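Local coordinates for protein cytochrome c class I (Sideroxydans lithotrophicus, PDB 4XXL) that carries a covalently bound heme c and probably shuttles electrons as a class I cytochrome c, at residues S36-N41 and K108-W113. Residues are numbered along the deposited sequence; the frame is centred on the assembly and turned at random.
Sequences SLAREN and KNLVDW
Leu110 reaches from helix 104-115 to the neighbouring helix 31-40 and splits its two methyls between consecutive residues there. Its CD2 meets CD2 of Leu37 at 4.0 Å, while CD1 of Leu110 lies 4.3 Å from CB of Ala38, so the fork of the leucine bridges Leu37 and Ala38. The two leucine side chains are set at a slant to each other. Both chi1 angles are near trans (-167° in Leu37, 170° in Leu110), carrying the forks into the gap, where Leu37 uses its CD2 branch; this methyl also comes within 4.2 Å of CB of Leu110. The nearest approach of the backbones is between the CA atoms of Leu37 and Leu110, 7.2 Å apart, and the CB of Ala38 likewise faces helix 104-115. No hydrogen bond or salt bridge spans the segments, and all three touching residues are buried. This is the pairing of N-terminal and C-terminal helices that marks the class I cytochrome c fold, and here it backs directly onto the heme site. Leu110 and Asn41 both line the heme pocket, Leu110 touching heme c, while Ala38 packs on Cys43, one of the cysteines covalently bound to the heme, and on Phe44. The end of helix 31-40 is tied back by Asn41, whose ND2 donates to the carbonyl O of Leu37 at 3.0 Å, with an N-H...O angle of 160°; that oxygen lies near the plane of the Asn41 amide and also receives a weak bond from the backbone N of Asn41. On the side of helix 104-115 turned away from helix 31-40, Lys108 NZ forms a salt bridge to the syn lone pair of Asp112 OD2 at 3.0 Å and another to Glu72 of helix 71-81, probably offsetting the repulsion between these two neighbouring carboxylates.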
# COMPACT_ATOMS: atom_id res chain seq x y z
N SER A 36 -8.49 8.55 2.28
CA SER A 36 -9.77 8.03 2.72
C SER A 36 -9.84 6.47 2.62
O SER A 36 -10.23 5.77 3.56
CB SER A 36 -10.89 8.71 1.93
OG SER A 36 -12.14 8.15 2.25
N LEU A 37 -9.45 5.93 1.46
CA LEU A 37 -9.47 4.48 1.28
C LEU A 37 -8.51 3.77 2.26
O LEU A 37 -8.82 2.70 2.83
CB LEU A 37 -9.14 4.14 -0.18
CG LEU A 37 -9.43 2.68 -0.55
CD1 LEU A 37 -10.92 2.37 -0.49
CD2 LEU A 37 -8.89 2.37 -1.91
N ALA A 38 -7.33 4.38 2.45
CA ALA A 38 -6.34 3.84 3.42
C ALA A 38 -6.93 3.84 4.85
O ALA A 38 -6.81 2.84 5.56
CB ALA A 38 -5.03 4.63 3.39
N ARG A 39 -7.60 4.91 5.26
CA ARG A 39 -8.17 4.99 6.60
C ARG A 39 -9.22 3.92 6.77
O ARG A 39 -9.19 3.19 7.79
CB ARG A 39 -8.82 6.37 6.87
CG ARG A 39 -7.85 7.44 7.16
CD ARG A 39 -8.54 8.71 7.65
NE ARG A 39 -9.52 9.22 6.72
CZ ARG A 39 -9.31 10.21 5.85
NH1 ARG A 39 -8.15 10.85 5.76
NH2 ARG A 39 -10.31 10.57 5.07
N GLU A 40 -10.10 3.81 5.76
CA GLU A 40 -11.20 2.88 5.81
C GLU A 40 -10.83 1.41 5.87
O GLU A 40 -11.58 0.62 6.38
CB GLU A 40 -12.13 3.12 4.58
CG GLU A 40 -12.92 4.41 4.66
CD GLU A 40 -13.71 4.76 3.39
OE1 GLU A 40 -13.59 4.05 2.35
OE2 GLU A 40 -14.45 5.77 3.43
N ASN A 41 -9.65 1.05 5.35
CA ASN A 41 -9.22 -0.33 5.27
C ASN A 41 -8.04 -0.69 6.17
O ASN A 41 -7.37 -1.67 6.02
CB ASN A 41 -8.97 -0.67 3.83
CG ASN A 41 -10.24 -0.74 3.03
OD1 ASN A 41 -10.97 -1.73 3.10
ND2 ASN A 41 -10.53 0.31 2.26
N LYS A 108 -6.37 1.43 -7.61
CA LYS A 108 -5.31 1.98 -8.49
C LYS A 108 -4.85 3.37 -7.98
O LYS A 108 -3.69 3.71 -7.96
CB LYS A 108 -5.78 2.08 -9.96
CG LYS A 108 -4.71 2.57 -10.92
CD LYS A 108 -5.20 2.60 -12.37
CE LYS A 108 -4.18 3.11 -13.37
NZ LYS A 108 -3.62 4.45 -12.99
N ASN A 109 -5.82 4.21 -7.64
CA ASN A 109 -5.48 5.54 -7.17
C ASN A 109 -4.71 5.49 -5.85
O ASN A 109 -3.72 6.23 -5.65
CB ASN A 109 -6.77 6.35 -6.99
CG ASN A 109 -6.50 7.73 -6.51
OD1 ASN A 109 -5.93 8.53 -7.22
ND2 ASN A 109 -6.88 8.00 -5.27
N LEU A 110 -5.06 4.56 -4.98
CA LEU A 110 -4.31 4.42 -3.73
C LEU A 110 -2.85 3.93 -3.98
O LEU A 110 -1.91 4.51 -3.42
CB LEU A 110 -4.97 3.44 -2.79
CG LEU A 110 -4.18 3.03 -1.55
CD1 LEU A 110 -3.77 4.20 -0.67
CD2 LEU A 110 -5.05 2.12 -0.72
N VAL A 111 -2.66 2.95 -4.85
CA VAL A 111 -1.34 2.48 -5.25
C VAL A 111 -0.54 3.62 -5.83
O VAL A 111 0.64 3.81 -5.53
CB VAL A 111 -1.46 1.26 -6.20
CG1 VAL A 111 -0.12 0.89 -6.89
CG2 VAL A 111 -1.93 0.06 -5.36
N ASP A 112 -1.17 4.37 -6.72
CA ASP A 112 -0.46 5.47 -7.39
C ASP A 112 0.01 6.52 -6.37
O ASP A 112 1.13 7.07 -6.45
CB ASP A 112 -1.28 6.11 -8.51
CG ASP A 112 -1.51 5.19 -9.69
OD1 ASP A 112 -0.77 4.20 -9.85
OD2 ASP A 112 -2.40 5.51 -10.47
N TRP A 113 -0.82 6.77 -5.37
CA TRP A 113 -0.45 7.69 -4.27
C TRP A 113 0.75 7.16 -3.55
O TRP A 113 1.77 7.88 -3.42
CB TRP A 113 -1.62 7.93 -3.33
CG TRP A 113 -1.26 8.86 -2.19
CD1 TRP A 113 -0.86 10.14 -2.26
CD2 TRP A 113 -1.20 8.50 -0.79
NE1 TRP A 113 -0.53 10.61 -1.01
CE2 TRP A 113 -0.73 9.63 -0.09
CE3 TRP A 113 -1.44 7.34 -0.10
CZ2 TRP A 113 -0.56 9.63 1.29
CZ3 TRP A 113 -1.26 7.34 1.26
CH2 TRP A 113 -0.83 8.48 1.95